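Local coordinates for uncharacterized protein ycf41 (Synechococcus elongatus PCC 6301, PDB 3KOJ) that probably binds single-stranded DNA through an OB-type domain, at residues B[22-27]-B[37-42]. The protein carries 1 engineered substitution. Residues are numbered along the deposited sequence; the frame is centred on the assembly and turned at random.
Sequences EAPQLR and AEMVVQ
Glu22 and Val40 pair through both of their backbone amides, as do Gln25 and Glu38, and these two antiparallel hydrogen-bonded pairs are one residue out of step with each other, so that a beta bulge lies at Ala23 and Pro24, while the axes of strands 23-27 and 37-42 run at 161°. The bond from Gln25 N to Glu38 O measures 3.0 Å; that from Val40 N to Glu22 O is longer, 3.3 Å. Within the bulge the proline has no N-H to offer, and its CA-H points at Glu38 O instead, with Pro24 CA 3.3 Å from that oxygen. A water lies 2.9 Å from Glu38 O and also approaches Ala23 O, bridging the two strands where direct pairing lapses.

Side chains divide between two faces. On one, Glu22 CB sits against Val40 CB at 3.5 Å, and the extended glutamate chain, its CG anti to the backbone N (chi1 -168°), carries the carboxylate past Val40 CG2. Further along this face a second water accepts from Arg27 NE and donates to Glu38 OE1, 2.7 Å away, linking opposite charges that do not touch directly. On the other face the Pro24 ring lies across the root of selenomethionine Met39, CB to CB 4.1 Å. Met39 CG stands between its own backbone N and carbonyl carbon (chi1 62°), and the extended chain leads away from segment 22-27, its SE still 4.4 Å from Pro24 CD, and touches Leu67. Leu26 CG rests on Ala37 CB, which also meets Ala64, so helix 62-70 packs under this face. The pairing forms part of a bulged beta hairpin between strands 12-28 and 35-43, in keeping with the first two antiparallel strands of the mixed beta barrel of an OB fold.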
loop_
_atom_site.group_PDB
_atom_site.type_symbol
_atom_site.label_atom_id
_atom_site.label_comp_id
_atom_site.label_asym_id
_atom_site.label_seq_id
_atom_site.Cartn_x
_atom_site.Cartn_y
_atom_site.Cartn_z
ATOM N N GLU B 22 -7.241 11.879 19.768
ATOM C CA GLU B 22 -6.642 11.906 21.095
ATOM C C GLU B 22 -5.235 12.411 20.853
ATOM O O GLU B 22 -4.444 11.785 20.135
ATOM C CB GLU B 22 -6.616 10.542 21.789
ATOM C CG GLU B 22 -6.262 10.705 23.274
ATOM C CD GLU B 22 -6.619 9.506 24.140
ATOM O OE1 GLU B 22 -7.722 8.945 23.970
ATOM O OE2 GLU B 22 -5.800 9.137 25.010
ATOM N N ALA B 23 -4.946 13.570 21.431
ATOM C CA ALA B 23 -3.651 14.212 21.267
ATOM C C ALA B 23 -2.486 13.321 21.667
ATOM O O ALA B 23 -2.561 12.559 22.631
ATOM C CB ALA B 23 -3.613 15.516 22.068
ATOM N N PRO B 24 -1.387 13.402 20.911
ATOM C CA PRO B 24 -0.188 12.612 21.178
ATOM C C PRO B 24 0.412 12.909 22.549
ATOM O O PRO B 24 0.462 14.062 22.983
ATOM C CB PRO B 24 0.751 13.007 20.032
ATOM C CG PRO B 24 0.259 14.357 19.615
ATOM C CD PRO B 24 -1.228 14.192 19.679
ATOM N N GLN B 25 0.837 11.849 23.229
ATOM C CA GLN B 25 1.472 11.943 24.539
ATOM C C GLN B 25 2.843 11.313 24.356
ATOM O O GLN B 25 2.958 10.228 23.778
ATOM C CB GLN B 25 0.678 11.158 25.587
ATOM C CG GLN B 25 -0.754 11.630 25.774
ATOM C CD GLN B 25 -0.838 13.088 26.180
ATOM O OE1 GLN B 25 -1.343 13.929 25.432
ATOM N NE2 GLN B 25 -0.341 13.398 27.372
ATOM N N LEU B 26 3.881 11.985 24.842
ATOM C CA LEU B 26 5.237 11.478 24.690
ATOM C C LEU B 26 5.875 10.982 25.981
ATOM O O LEU B 26 5.638 11.523 27.060
ATOM C CB LEU B 26 6.126 12.561 24.069
ATOM C CG LEU B 26 6.842 12.193 22.766
ATOM C CD1 LEU B 26 7.519 13.419 22.187
ATOM C CD2 LEU B 26 7.855 11.093 23.027
ATOM N N ARG B 27 6.683 9.936 25.856
ATOM C CA ARG B 27 7.401 9.370 26.992
ATOM C C ARG B 27 8.689 8.787 26.433
ATOM O O ARG B 27 8.851 8.682 25.216
ATOM C CB ARG B 27 6.586 8.254 27.659
ATOM C CG ARG B 27 6.484 6.977 26.832
ATOM C CD ARG B 27 5.516 5.967 27.434
ATOM N NE ARG B 27 5.255 4.849 26.528
ATOM C CZ ARG B 27 6.096 3.842 26.302
ATOM N NH1 ARG B 27 7.269 3.797 26.919
ATOM N NH2 ARG B 27 5.764 2.881 25.448
ATOM N N ALA B 37 5.758 8.212 21.134
ATOM C CA ALA B 37 4.539 9.001 21.153
ATOM C C ALA B 37 3.345 8.133 20.809
ATOM O O ALA B 37 3.417 7.297 19.906
ATOM C CB ALA B 37 4.651 10.140 20.150
ATOM N N GLU B 38 2.248 8.318 21.532
ATOM C CA GLU B 38 1.055 7.549 21.227
ATOM C C GLU B 38 -0.150 8.473 21.164
ATOM O O GLU B 38 -0.258 9.440 21.925
ATOM C CB GLU B 38 0.845 6.422 22.248
ATOM C CG GLU B 38 -0.030 6.727 23.440
ATOM C CD GLU B 38 -0.303 5.476 24.263
ATOM O OE1 GLU B 38 0.675 4.800 24.654
ATOM O OE2 GLU B 38 -1.488 5.164 24.517
HETATM N N MSE B 39 -1.039 8.190 20.223
HETATM C CA MSE B 39 -2.239 8.989 20.050
HETATM C C MSE B 39 -3.320 8.069 19.525
HETATM O O MSE B 39 -3.090 6.877 19.350
HETATM C CB MSE B 39 -1.977 10.136 19.057
HETATM C CG MSE B 39 -1.607 9.700 17.647
HETATM SE SE MSE B 39 -1.235 11.224 16.473
HETATM C CE MSE B 39 -1.432 10.328 14.761
ATOM N N VAL B 40 -4.503 8.616 19.288
ATOM C CA VAL B 40 -5.596 7.816 18.760
ATOM C C VAL B 40 -6.168 8.533 17.553
ATOM O O VAL B 40 -6.289 9.755 17.553
ATOM C CB VAL B 40 -6.718 7.618 19.807
ATOM C CG1 VAL B 40 -7.863 6.810 19.200
ATOM C CG2 VAL B 40 -6.160 6.903 21.039
ATOM N N VAL B 41 -6.503 7.774 16.515
ATOM C CA VAL B 41 -7.084 8.367 15.323
ATOM C C VAL B 41 -8.399 7.675 15.006
ATOM O O VAL B 41 -8.669 6.574 15.491
ATOM C CB VAL B 41 -6.150 8.248 14.093
ATOM C CG1 VAL B 41 -4.819 8.921 14.390
ATOM C CG2 VAL B 41 -5.954 6.772 13.708
ATOM N N GLN B 42 -9.220 8.339 14.202
ATOM C CA GLN B 42 -10.500 7.785 13.797
ATOM C C GLN B 42 -10.609 7.834 12.278
ATOM O O GLN B 42 -10.211 8.813 11.645
ATOM C CB GLN B 42 -11.651 8.579 14.422
ATOM C CG GLN B 42 -13.032 8.074 14.017
ATOM C CD GLN B 42 -14.156 8.858 14.672
ATOM O OE1 GLN B 42 -14.378 8.761 15.882
ATOM N NE2 GLN B 42 -14.866 9.648 13.872
HETATM O O HOH W 1 -2.619 9.604 23.634
HETATM O O HOH W 2 3.257 4.383 24.119
#